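Local coordinates for threonine synthase (Brucella melitensis bv. 1, PDB 4F4F), which probably catalyses the pyridoxal-phosphate-dependent conversion of O-phospho-L-homoserine and water into L-threonine and phosphate, the last step of threonine biosynthesis, at residues G86-H90 / F109-T113; Y56-L61 / V81-Y85; S10-E14 / A333-R337; G32-L36 / S319-R323; I165-N171 / V190-E196. One frame throughout, in Å; residues are numbered along the deposited sequence.

How the contacts relate
Contacts 1 and 2 adjoin in the sequence, their centres 13 Å apart: helix 74-86 supplies one side of contact 2 and runs straight on into contact 1. Contacts 3 and 4, centres 9 Å apart, form a second cluster across the chain's centre from contact 1, where the N-terminal region meets helices 321-328 and 333-346; Thr11 OG1 lies 2.6 Å from Glu322 OE2 between them. Contact 5 stands apart within the parallel five-stranded sheet, nearest atoms about 11 Å from contact 1. Of contacts 1, 2 and 4, the last lies closest to the cofactor, about 6 Å from the Asn320 side chain, against about 12 Å for Phe88 and 14 Å for Tyr56.

Contact 1 of 5, residues G86-H90 / F109-T113; sequences GTFRH and FHGPT
Phe88 and Gly111 bring their CA atoms to 4.1 Å where two irregular loops run against each other, one leaving helix 74-86 and the other leading from strand 103-107 into helix 117-134, which begins at the cofactor-pocket residue Lys117. Arg89, at the centre of an inverse gamma turn, donates its backbone N to His110 O at 2.9 Å, the one direct hydrogen bond between the segments. The close backbone approach leaves Gly111 CA over the centre of the Phe88 ring, 3.5 Å from its centroid and almost along the normal, a CH-pi contact in which glycine lets the ring lie flat on the main chain. The other side chains flank this point. His90 turns the edge of its ring toward the face of His110 in a T-shaped pair, with planes at 58°, while its CB sits over the same ring. CG of His90 is anti to its own backbone N (chi1 -162°), which carries the imidazole alongside that of His110 with both side chains pointing the same way. His110 is held at two atoms, NE2 bonding Glu107 OE1 and ND1 meeting a water that also donates to Arg89 O. Farther along, Pro112 CG and CD pack against Thr87, whose OG1 bonds back to Ala84 O. The Arg89 chain, bent at chi2, folds over so that the edge of its guanidinium meets Pro112 CG; the same group makes a cation-pi contact with Trp437. Its NH2 donates to Thr87 O at 2.8 Å, tilted 24° from the carbonyl plane.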
# COMPACT_ATOMS: atom_id res chain seq x y z
N GLY A 86 17.77 -2.13 -0.71
CA GLY A 86 18.71 -3.20 -1.03
C GLY A 86 18.00 -4.55 -1.15
O GLY A 86 18.53 -5.47 -1.77
N THR A 87 16.79 -4.68 -0.59
CA THR A 87 15.99 -5.88 -0.78
C THR A 87 15.31 -5.99 -2.14
O THR A 87 14.68 -7.00 -2.44
CB THR A 87 14.89 -6.05 0.29
OG1 THR A 87 13.83 -5.13 0.09
CG2 THR A 87 15.44 -5.96 1.74
N PHE A 88 15.38 -4.93 -2.93
CA PHE A 88 14.76 -4.92 -4.26
C PHE A 88 15.82 -5.34 -5.27
O PHE A 88 16.90 -4.75 -5.34
CB PHE A 88 14.25 -3.50 -4.55
CG PHE A 88 12.89 -3.22 -4.00
CD1 PHE A 88 12.67 -3.22 -2.65
CD2 PHE A 88 11.82 -2.98 -4.87
CE1 PHE A 88 11.40 -3.02 -2.14
CE2 PHE A 88 10.56 -2.76 -4.37
CZ PHE A 88 10.36 -2.77 -3.00
N ARG A 89 15.51 -6.37 -6.05
CA ARG A 89 16.44 -6.94 -7.03
C ARG A 89 16.30 -6.15 -8.33
O ARG A 89 15.80 -6.65 -9.35
CB ARG A 89 16.12 -8.40 -7.28
CG ARG A 89 16.52 -9.37 -6.15
CD ARG A 89 15.75 -9.23 -4.84
NE ARG A 89 16.06 -10.38 -3.98
CZ ARG A 89 15.65 -10.59 -2.73
NH1 ARG A 89 16.01 -11.70 -2.11
NH2 ARG A 89 14.88 -9.72 -2.07
N HIS A 90 16.66 -4.89 -8.27
CA HIS A 90 16.74 -4.05 -9.45
C HIS A 90 17.49 -2.83 -9.06
O HIS A 90 17.17 -2.20 -8.04
CB HIS A 90 15.36 -3.65 -10.04
CG HIS A 90 15.47 -3.17 -11.45
ND1 HIS A 90 16.01 -1.98 -11.76
CD2 HIS A 90 15.19 -3.81 -12.66
CE1 HIS A 90 16.03 -1.84 -13.10
NE2 HIS A 90 15.53 -2.96 -13.65
N PHE A 109 7.33 -4.26 -8.55
CA PHE A 109 7.32 -5.66 -8.15
C PHE A 109 8.69 -6.34 -8.14
O PHE A 109 8.78 -7.56 -8.18
CB PHE A 109 6.33 -6.44 -9.05
CG PHE A 109 6.58 -6.32 -10.54
CD1 PHE A 109 7.71 -6.88 -11.13
CD2 PHE A 109 5.65 -5.68 -11.37
CE1 PHE A 109 7.93 -6.79 -12.53
CE2 PHE A 109 5.87 -5.58 -12.74
CZ PHE A 109 7.00 -6.15 -13.33
N HIS A 110 9.77 -5.56 -8.03
CA HIS A 110 11.11 -6.13 -7.89
C HIS A 110 11.56 -6.41 -6.47
O HIS A 110 12.69 -6.85 -6.24
CB HIS A 110 12.11 -5.28 -8.64
CG HIS A 110 11.86 -5.27 -10.13
ND1 HIS A 110 12.33 -6.22 -10.94
CD2 HIS A 110 11.11 -4.40 -10.91
CE1 HIS A 110 11.92 -5.98 -12.18
NE2 HIS A 110 11.19 -4.85 -12.17
N GLY A 111 10.67 -6.18 -5.51
CA GLY A 111 10.98 -6.42 -4.11
C GLY A 111 10.69 -7.86 -3.71
O GLY A 111 10.26 -8.66 -4.55
N PRO A 112 10.89 -8.18 -2.42
CA PRO A 112 10.94 -9.56 -1.92
C PRO A 112 9.69 -10.37 -2.13
O PRO A 112 9.79 -11.59 -2.12
CB PRO A 112 11.19 -9.38 -0.41
CG PRO A 112 11.85 -8.08 -0.31
CD PRO A 112 11.24 -7.22 -1.36
N THR A 113 8.52 -9.73 -2.31
CA THR A 113 7.29 -10.50 -2.55
C THR A 113 6.63 -10.19 -3.88
O THR A 113 5.45 -10.51 -4.09
CB THR A 113 6.24 -10.39 -1.40
OG1 THR A 113 5.65 -9.08 -1.35
CG2 THR A 113 6.84 -10.80 -0.06
O HOH W 1 13.85 -8.25 -10.32

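Contact 2 of 5, residues Y56-L61 / V81-Y85; sequences YVEVAL and VREAY
Tyr85 OH accepts a hydrogen bond from a water at 2.8 Å, and that water also meets Tyr56 OH at 2.7 Å, so the two tyrosine hydroxyls, one from each helix, are bridged by water. Tyr85 OH has a further partner in Val119 O of helix 117-134, which ties the hydroxyl to the cofactor-binding part of the chain. Behind the hydroxyls the rings form a T-shaped pair: the edge of Tyr56 points at the face of Tyr85, with centroids 5.1 Å apart and planes at 64°. CE1 is the atom that enters, 3.8 Å above the ring plane and over its centre. CG of Tyr56 stands anti to the backbone N (chi1 -173°), laying the phenol alongside the interface. On the opposite face of the Tyr85 ring lies its own neighbour Ala84 CB, near the rim. The two segments belong to a roughly antiparallel helix pair of the N-terminal region, helices 56-64 and 74-86, whose local axes come within 9.7 Å at 133° between their directions. Val57 and Val81 occupy the middle of the interface. Val81 divides its branches, CG1 resting on Ala60 CB and Val57 CG1 while CG2 slides past Leu61 CD2 at 3.8 Å. At the outer border Arg82 bends at chi3 and lays one face of its guanidinium over Val57 CG1, the nearest nitrogen, NH1, being 3.6 Å from that methyl. Arg82 NH1 also forms a salt bridge with Glu78 OE1, one turn earlier, which would restrain the guanidinium here.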
# COMPACT_ATOMS: atom_id res chain seq x y z
N TYR A 56 17.72 5.94 -6.38
CA TYR A 56 16.43 5.80 -5.71
C TYR A 56 16.57 6.12 -4.23
O TYR A 56 15.76 6.87 -3.68
CB TYR A 56 15.83 4.37 -5.87
CG TYR A 56 14.43 4.26 -5.34
CD1 TYR A 56 14.19 4.01 -3.99
CD2 TYR A 56 13.33 4.47 -6.16
CE1 TYR A 56 12.92 3.93 -3.47
CE2 TYR A 56 12.04 4.37 -5.66
CZ TYR A 56 11.83 4.12 -4.32
OH TYR A 56 10.54 4.06 -3.83
N VAL A 57 17.59 5.55 -3.58
CA VAL A 57 17.83 5.80 -2.17
C VAL A 57 18.07 7.28 -1.90
O VAL A 57 17.52 7.82 -0.99
CB VAL A 57 19.00 4.93 -1.66
CG1 VAL A 57 19.49 5.39 -0.28
CG2 VAL A 57 18.57 3.48 -1.64
N GLU A 58 18.87 7.95 -2.71
CA GLU A 58 19.13 9.36 -2.50
C GLU A 58 17.89 10.23 -2.67
O GLU A 58 17.69 11.19 -1.94
CB GLU A 58 20.22 9.84 -3.45
CG GLU A 58 21.60 9.31 -3.12
CD GLU A 58 22.59 9.61 -4.24
OE1 GLU A 58 22.24 9.52 -5.44
OE2 GLU A 58 23.73 9.91 -3.94
N VAL A 59 17.03 9.88 -3.63
CA VAL A 59 15.80 10.62 -3.82
C VAL A 59 14.88 10.39 -2.62
O VAL A 59 14.24 11.31 -2.13
CB VAL A 59 15.10 10.24 -5.14
CG1 VAL A 59 13.71 10.88 -5.24
CG2 VAL A 59 15.96 10.68 -6.33
N ALA A 60 14.81 9.15 -2.18
CA ALA A 60 14.03 8.77 -1.00
C ALA A 60 14.45 9.58 0.25
O ALA A 60 13.63 10.10 0.97
CB ALA A 60 14.15 7.26 -0.75
N LEU A 61 15.74 9.75 0.45
CA LEU A 61 16.21 10.51 1.60
C LEU A 61 15.80 11.97 1.48
O LEU A 61 15.32 12.57 2.46
CB LEU A 61 17.71 10.35 1.75
CG LEU A 61 18.21 8.97 2.21
CD1 LEU A 61 19.70 8.88 1.99
CD2 LEU A 61 17.84 8.70 3.64
N VAL A 81 17.01 3.29 4.97
CA VAL A 81 16.51 3.47 3.58
C VAL A 81 17.37 2.63 2.63
O VAL A 81 16.85 1.89 1.80
CB VAL A 81 16.46 4.96 3.18
CG1 VAL A 81 16.09 5.10 1.72
CG2 VAL A 81 15.46 5.73 4.03
N ARG A 82 18.69 2.66 2.82
CA ARG A 82 19.62 1.85 1.99
C ARG A 82 19.30 0.37 2.15
O ARG A 82 19.25 -0.35 1.17
CB ARG A 82 21.08 2.13 2.41
CG ARG A 82 22.19 1.63 1.50
CD ARG A 82 23.52 2.45 1.64
NE ARG A 82 23.34 3.93 1.52
CZ ARG A 82 23.13 4.64 0.38
NH1 ARG A 82 22.96 5.97 0.43
NH2 ARG A 82 23.09 4.06 -0.83
N GLU A 83 19.09 -0.08 3.38
CA GLU A 83 18.81 -1.50 3.65
C GLU A 83 17.43 -1.92 3.11
O GLU A 83 17.31 -2.98 2.50
CB GLU A 83 18.97 -1.82 5.14
CG GLU A 83 20.44 -1.71 5.55
CD GLU A 83 20.73 -1.99 7.01
OE1 GLU A 83 19.77 -2.10 7.80
OE2 GLU A 83 21.95 -2.05 7.35
N ALA A 84 16.42 -1.08 3.31
CA ALA A 84 15.11 -1.33 2.78
C ALA A 84 15.12 -1.61 1.27
O ALA A 84 14.55 -2.61 0.79
CB ALA A 84 14.16 -0.16 3.10
N TYR A 85 15.78 -0.75 0.52
CA TYR A 85 15.72 -0.86 -0.95
C TYR A 85 16.80 -1.77 -1.53
O TYR A 85 16.73 -2.19 -2.68
CB TYR A 85 15.57 0.55 -1.57
CG TYR A 85 14.27 1.10 -1.04
CD1 TYR A 85 13.05 0.47 -1.34
CD2 TYR A 85 14.24 2.19 -0.18
CE1 TYR A 85 11.87 0.89 -0.79
CE2 TYR A 85 13.04 2.64 0.36
CZ TYR A 85 11.87 2.00 0.05
OH TYR A 85 10.69 2.42 0.61
O HOH W 2 10.26 4.56 -1.15

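Contact 3 of 5, residues S10-E14 / A333-R337; sequences STRGE and AAAVR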
# COMPACT_ATOMS: atom_id res chain seq x y z
N SER A 10 -5.22 14.63 12.90
CA SER A 10 -6.23 13.68 12.47
C SER A 10 -7.22 14.29 11.51
O SER A 10 -7.70 15.44 11.70
CB SER A 10 -7.00 13.13 13.69
OG SER A 10 -8.03 12.27 13.29
N THR A 11 -7.63 13.49 10.55
CA THR A 11 -8.78 13.83 9.73
C THR A 11 -10.09 14.14 10.49
O THR A 11 -11.00 14.73 9.88
CB THR A 11 -9.07 12.73 8.70
OG1 THR A 11 -9.29 11.48 9.37
CG2 THR A 11 -7.89 12.63 7.64
N ARG A 12 -10.23 13.72 11.75
CA ARG A 12 -11.46 13.95 12.49
C ARG A 12 -11.31 15.06 13.54
O ARG A 12 -12.24 15.34 14.33
CB ARG A 12 -12.02 12.63 13.07
CG ARG A 12 -12.45 11.73 11.89
CD ARG A 12 -13.29 10.51 12.27
NE ARG A 12 -13.23 9.53 11.17
CZ ARG A 12 -13.84 8.35 11.18
NH1 ARG A 12 -14.55 7.98 12.24
NH2 ARG A 12 -13.70 7.54 10.13
N GLY A 13 -10.15 15.69 13.54
CA GLY A 13 -9.92 16.96 14.24
C GLY A 13 -9.83 17.02 15.76
O GLY A 13 -9.74 18.12 16.31
N GLU A 14 -9.91 15.88 16.46
CA GLU A 14 -9.95 15.92 17.93
C GLU A 14 -9.06 14.88 18.56
O GLU A 14 -9.38 14.33 19.61
CB GLU A 14 -11.37 15.63 18.43
CG GLU A 14 -12.41 16.43 17.69
CD GLU A 14 -13.77 16.30 18.30
OE1 GLU A 14 -14.39 15.22 18.24
OE2 GLU A 14 -14.19 17.33 18.82
N ALA A 333 -12.77 19.13 9.70
CA ALA A 333 -12.92 17.89 10.43
C ALA A 333 -14.38 17.57 10.76
O ALA A 333 -14.77 16.39 10.74
CB ALA A 333 -12.10 17.93 11.70
N ALA A 334 -15.17 18.60 11.07
CA ALA A 334 -16.59 18.38 11.30
C ALA A 334 -17.27 17.78 10.04
O ALA A 334 -18.07 16.85 10.15
CB ALA A 334 -17.28 19.66 11.74
N ALA A 335 -16.95 18.29 8.86
CA ALA A 335 -17.54 17.73 7.63
C ALA A 335 -17.16 16.27 7.47
O ALA A 335 -18.01 15.44 7.11
CB ALA A 335 -17.16 18.51 6.38
N VAL A 336 -15.91 15.95 7.73
CA VAL A 336 -15.44 14.56 7.57
C VAL A 336 -16.14 13.65 8.56
O VAL A 336 -16.57 12.53 8.21
CB VAL A 336 -13.92 14.46 7.73
CG1 VAL A 336 -13.47 13.01 7.88
CG2 VAL A 336 -13.24 15.11 6.53
N ARG A 337 -16.26 14.10 9.81
CA ARG A 337 -16.94 13.31 10.84
C ARG A 337 -18.35 12.98 10.35
O ARG A 337 -18.83 11.86 10.51
CB ARG A 337 -16.98 14.07 12.19
CG ARG A 337 -15.70 14.02 13.03
CD ARG A 337 -15.88 14.45 14.51
NE ARG A 337 -16.43 15.80 14.64
CZ ARG A 337 -15.73 16.93 14.68
NH1 ARG A 337 -14.42 16.94 14.62
NH2 ARG A 337 -16.37 18.09 14.77
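Arg337 is layered between its own helix and a glutamate while its guanidinium edge bonds a main-chain oxygen. Ala334 CA and Ala333 O lie over one face of the group, and the Glu14 carboxylate is stacked on the opposite face, the two planes 26° apart. No N-H points at this carboxylate: Glu14 OE1 stays 4.0 Å from Arg337 NH1 and well out of the guanidinium plane, so any attraction is probably electrostatic rather than a hydrogen bond. At the edge, Arg337 NH1 donates to Arg12 O at 2.7 Å, with the oxygen in the guanidinium plane but the donor 37° above the plane of the carbonyl. A bend at chi3 (-57°) turns the end of the arginine back to this oxygen. The carbonyl is presented by a type I beta turn, Ser10 to Gly13, which is reinforced by an ST turn in which Ser10 OG accepts from Arg12 N at 3.1 Å. This turn follows strand 8-10 and lies against the first turn of helix 333-346, linking the N-terminal region to the part of the chain that belongs to the pyridoxal-phosphate enzyme family. Ala333 CB sits 3.5 Å from Gly13 CA; glycine, which also takes a positive phi, leaves room for that methyl. Val336 covers Thr11 O with CB and CG1, and this buried carbonyl has no hydrogen-bonding partner in the model. The aliphatic part of Arg12 crosses that of Arg337, CB to CG at 3.9 Å, before its extended chain carries NE away to a salt bridge with Glu322 OE2.

Contact 4 of 5, residues G32-L36 / S319-R323; sequences GGLYL and SNFER
The Arg323 guanidinium has Leu34 CB over the centre of one face, 3.7 Å above the plane, while Tyr35 O, Leu36 CD2 and Asn320 OD1 are ranged round its edge. Two of its nitrogens grip the same carbonyl side-on. NH2 donates to Tyr35 O at 2.7 Å, in the carbonyl plane and on a lone pair, whereas NE reaches Tyr35 O at 3.1 Å from 37° above that plane. A third nitrogen, NH1, makes a weak bond to Asn320 OD1 and a hydrogen bond to Ile227 O, so the group is fixed in rotation as well as in place. The arginine chain, extended from CG to NE, runs along Leu36, whose CD2 lies 3.5 Å from Arg323 CD. Leu34 crosses the guanidinium at about a right angle and pushes CD1 on to Ser319 O, 3.6 Å away, and to Glu322 CB. Glu322 stretches out with CG anti to the backbone N (chi1 177°) and reaches the N-terminal region: a water donates to both its OE1 and Gly32 O, and its OE2 accepts a hydrogen bond from Thr11 OG1. Asn320 ND2 bonds Ser226 O and Asn261 O, and Ser319 N bonds Asn261 OD1. The residues leading into helix 321-328 thus join the N-terminal region to Asn261, a residue of the pyridoxal-phosphate site.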
# COMPACT_ATOMS: atom_id res chain seq x y z
N GLY A 32 -10.74 8.27 15.94
CA GLY A 32 -11.19 7.44 14.87
C GLY A 32 -10.71 7.85 13.49
O GLY A 32 -10.95 7.14 12.53
N GLY A 33 -10.02 8.98 13.37
CA GLY A 33 -9.47 9.42 12.13
C GLY A 33 -8.09 8.92 11.79
O GLY A 33 -7.52 8.07 12.49
N LEU A 34 -7.57 9.49 10.71
CA LEU A 34 -6.32 9.10 10.14
C LEU A 34 -5.35 10.27 10.22
O LEU A 34 -5.75 11.42 10.03
CB LEU A 34 -6.51 8.68 8.69
CG LEU A 34 -7.52 7.55 8.44
CD1 LEU A 34 -7.71 7.35 6.93
CD2 LEU A 34 -7.03 6.30 9.11
N TYR A 35 -4.09 9.96 10.51
CA TYR A 35 -3.07 11.01 10.60
C TYR A 35 -2.53 11.51 9.26
O TYR A 35 -2.27 10.72 8.35
CB TYR A 35 -1.93 10.56 11.53
CG TYR A 35 -2.27 10.79 12.97
CD1 TYR A 35 -2.35 12.07 13.47
CD2 TYR A 35 -2.52 9.73 13.84
CE1 TYR A 35 -2.68 12.33 14.76
CE2 TYR A 35 -2.83 9.97 15.18
CZ TYR A 35 -2.89 11.28 15.65
OH TYR A 35 -3.21 11.59 16.98
N LEU A 36 -2.38 12.83 9.16
CA LEU A 36 -1.78 13.48 8.00
C LEU A 36 -0.84 14.58 8.45
O LEU A 36 -1.02 15.13 9.53
CB LEU A 36 -2.85 14.13 7.12
CG LEU A 36 -3.71 13.24 6.25
CD1 LEU A 36 -4.90 14.07 5.69
CD2 LEU A 36 -2.87 12.62 5.14
N SER A 319 -10.07 2.41 2.39
CA SER A 319 -9.70 2.82 3.75
C SER A 319 -9.02 4.21 3.83
O SER A 319 -9.23 4.94 4.79
CB SER A 319 -8.82 1.75 4.40
OG SER A 319 -7.51 1.79 3.84
N ASN A 320 -8.25 4.60 2.83
CA ASN A 320 -7.57 5.89 2.88
C ASN A 320 -8.27 7.01 2.13
O ASN A 320 -7.77 8.13 2.09
CB ASN A 320 -6.16 5.74 2.35
CG ASN A 320 -5.30 4.92 3.28
OD1 ASN A 320 -5.05 5.34 4.38
ND2 ASN A 320 -4.89 3.74 2.85
N PHE A 321 -9.43 6.72 1.54
CA PHE A 321 -10.19 7.79 0.84
C PHE A 321 -10.49 8.97 1.77
O PHE A 321 -10.48 10.13 1.35
CB PHE A 321 -11.48 7.22 0.26
CG PHE A 321 -12.23 8.16 -0.63
CD1 PHE A 321 -11.63 8.71 -1.75
CD2 PHE A 321 -13.55 8.46 -0.37
CE1 PHE A 321 -12.34 9.57 -2.59
CE2 PHE A 321 -14.24 9.33 -1.18
CZ PHE A 321 -13.65 9.87 -2.30
N GLU A 322 -10.69 8.67 3.05
CA GLU A 322 -10.89 9.68 4.09
C GLU A 322 -9.79 10.73 4.13
O GLU A 322 -10.09 11.88 4.42
CB GLU A 322 -11.06 9.01 5.48
CG GLU A 322 -11.19 10.00 6.65
CD GLU A 322 -11.47 9.33 7.99
OE1 GLU A 322 -11.79 8.12 8.02
OE2 GLU A 322 -11.39 10.05 8.99
N ARG A 323 -8.55 10.35 3.82
CA ARG A 323 -7.48 11.33 3.80
C ARG A 323 -7.75 12.35 2.69
O ARG A 323 -7.62 13.58 2.91
CB ARG A 323 -6.11 10.68 3.66
CG ARG A 323 -5.57 10.09 4.93
CD ARG A 323 -4.24 9.38 4.72
NE ARG A 323 -3.50 9.23 5.98
CZ ARG A 323 -3.38 8.10 6.68
NH1 ARG A 323 -3.95 6.96 6.29
NH2 ARG A 323 -2.70 8.09 7.80
O HOH W 3 -10.41 6.51 9.89

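Contact 5 of 5, residues I165-N171 / V190-E196; sequences IFILFPN and VHALSIE
Phe166 and His191 lie side by side on neighbouring strands and stack with an offset, their centroids 4.5 Å apart and planes only 9° from parallel. The strands are the two parallel arms of a right-handed beta-alpha-beta crossover, 163-170 and 190-196 joined through helix 176-183, inside a five-stranded parallel sheet. CE2 of Phe166 lies over the imidazole, and Tyr461 OH bonds His191 ND1 from helix 455-465, which covers this face. The same face carries Leu168, whose CB touches Ile195 CG1 at 3.8 Å while its CD1 meets Leu193 CD1, the two leucines pointing the same way. On the other face, with helix 176-183, Phe169 turns its ring back over the adjacent strand: its CG sits between the backbone N and the carbonyl carbon (chi1 63°), which brings one ring face above Ser194 CA, 4.0 Å from the centroid. Ala192 CB then meets the edge of this ring. Ile165 CG2 and Val190 CG2 pair on this side too. Between the faces, backbone bonds alternate in the parallel pattern, from His191 N to Ile165 O through to Asn171 N to Ile195 O at 2.7 Å. Asn171 adds a side-chain bond just past its strand: ND2 donates to Ser194 OG at 2.6 Å, nearly straight at 170°, with the oxygen in the amide plane, while a water donates to both Asn171 OD1 and Glu196 OE1.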
# COMPACT_ATOMS: atom_id res chain seq x y z
N ILE A 165 6.26 -11.10 14.64
CA ILE A 165 5.11 -10.97 13.78
C ILE A 165 4.33 -12.28 13.68
O ILE A 165 4.92 -13.37 13.54
CB ILE A 165 5.52 -10.41 12.40
CG1 ILE A 165 4.27 -10.19 11.51
CG2 ILE A 165 6.52 -11.34 11.77
CD1 ILE A 165 4.41 -9.22 10.34
N PHE A 166 3.01 -12.16 13.82
CA PHE A 166 2.09 -13.26 13.74
C PHE A 166 1.04 -12.92 12.67
O PHE A 166 0.34 -11.91 12.77
CB PHE A 166 1.39 -13.50 15.10
CG PHE A 166 2.34 -13.71 16.25
CD1 PHE A 166 3.08 -12.65 16.75
CD2 PHE A 166 2.55 -14.97 16.78
CE1 PHE A 166 3.99 -12.86 17.78
CE2 PHE A 166 3.44 -15.18 17.80
CZ PHE A 166 4.16 -14.13 18.32
N ILE A 167 0.99 -13.75 11.63
CA ILE A 167 0.02 -13.59 10.57
C ILE A 167 -0.88 -14.82 10.54
O ILE A 167 -0.39 -15.98 10.44
CB ILE A 167 0.70 -13.44 9.22
CG1 ILE A 167 1.56 -12.15 9.16
CG2 ILE A 167 -0.35 -13.51 8.10
CD1 ILE A 167 0.80 -10.83 9.29
N LEU A 168 -2.17 -14.56 10.63
CA LEU A 168 -3.17 -15.58 10.55
C LEU A 168 -3.71 -15.63 9.11
O LEU A 168 -4.07 -14.58 8.53
CB LEU A 168 -4.31 -15.25 11.53
CG LEU A 168 -4.09 -15.27 13.05
CD1 LEU A 168 -3.06 -14.26 13.54
CD2 LEU A 168 -5.39 -15.08 13.79
N PHE A 169 -3.78 -16.84 8.56
CA PHE A 169 -4.33 -17.07 7.23
C PHE A 169 -5.14 -18.36 7.22
O PHE A 169 -4.94 -19.23 8.08
CB PHE A 169 -3.21 -17.14 6.20
CG PHE A 169 -2.23 -18.26 6.40
CD1 PHE A 169 -2.45 -19.48 5.79
CD2 PHE A 169 -1.07 -18.07 7.12
CE1 PHE A 169 -1.55 -20.50 5.94
CE2 PHE A 169 -0.17 -19.12 7.30
CZ PHE A 169 -0.41 -20.33 6.70
N PRO A 170 -6.08 -18.49 6.28
CA PRO A 170 -6.99 -19.63 6.34
C PRO A 170 -6.33 -20.91 5.85
O PRO A 170 -5.78 -20.95 4.74
CB PRO A 170 -8.14 -19.22 5.44
CG PRO A 170 -7.56 -18.19 4.52
CD PRO A 170 -6.53 -17.47 5.32
N ASN A 171 -6.41 -21.95 6.67
CA ASN A 171 -5.80 -23.22 6.37
C ASN A 171 -6.31 -23.77 5.03
O ASN A 171 -7.51 -23.81 4.78
CB ASN A 171 -6.08 -24.21 7.52
CG ASN A 171 -5.42 -25.53 7.31
OD1 ASN A 171 -6.07 -26.54 7.01
ND2 ASN A 171 -4.12 -25.55 7.46
N VAL A 190 9.17 -14.73 13.16
CA VAL A 190 8.03 -14.84 12.29
C VAL A 190 7.23 -16.08 12.67
O VAL A 190 7.81 -17.16 12.88
CB VAL A 190 8.44 -14.95 10.81
CG1 VAL A 190 7.22 -15.38 9.96
CG2 VAL A 190 9.02 -13.63 10.32
N HIS A 191 5.92 -15.90 12.79
CA HIS A 191 4.98 -16.97 13.15
C HIS A 191 3.80 -16.99 12.23
O HIS A 191 2.96 -16.11 12.26
CB HIS A 191 4.56 -16.80 14.60
CG HIS A 191 5.74 -16.72 15.55
ND1 HIS A 191 6.25 -17.80 16.16
CD2 HIS A 191 6.52 -15.64 15.93
CE1 HIS A 191 7.31 -17.43 16.91
NE2 HIS A 191 7.48 -16.11 16.76
N ALA A 192 3.74 -18.00 11.38
CA ALA A 192 2.66 -18.12 10.40
C ALA A 192 1.65 -19.07 11.02
O ALA A 192 1.99 -20.21 11.32
CB ALA A 192 3.20 -18.68 9.07
N LEU A 193 0.43 -18.59 11.20
CA LEU A 193 -0.62 -19.30 11.88
C LEU A 193 -1.70 -19.64 10.88
O LEU A 193 -2.37 -18.75 10.40
CB LEU A 193 -1.20 -18.42 13.03
CG LEU A 193 -0.23 -18.00 14.14
CD1 LEU A 193 -0.91 -17.26 15.28
CD2 LEU A 193 0.55 -19.21 14.66
N SER A 194 -1.82 -20.92 10.55
CA SER A 194 -2.78 -21.45 9.60
C SER A 194 -4.03 -21.82 10.39
O SER A 194 -4.09 -22.87 11.04
CB SER A 194 -2.14 -22.65 8.88
OG SER A 194 -2.95 -23.21 7.86
N ILE A 195 -5.04 -20.94 10.35
CA ILE A 195 -6.26 -21.09 11.14
C ILE A 195 -7.23 -22.05 10.42
O ILE A 195 -7.46 -21.93 9.21
CB ILE A 195 -6.93 -19.71 11.37
CG1 ILE A 195 -5.91 -18.71 11.98
CG2 ILE A 195 -8.23 -19.84 12.21
CD1 ILE A 195 -5.27 -19.19 13.28
N GLU A 196 -7.80 -22.99 11.17
CA GLU A 196 -8.84 -23.89 10.65
C GLU A 196 -10.15 -23.09 10.62
O GLU A 196 -11.02 -23.24 11.49
CB GLU A 196 -8.88 -25.21 11.44
CG GLU A 196 -7.50 -25.90 11.48
CD GLU A 196 -7.50 -27.42 11.48
OE1 GLU A 196 -7.78 -27.98 10.42
OE2 GLU A 196 -7.23 -28.08 12.53
O HOH W 4 -8.51 -27.30 7.99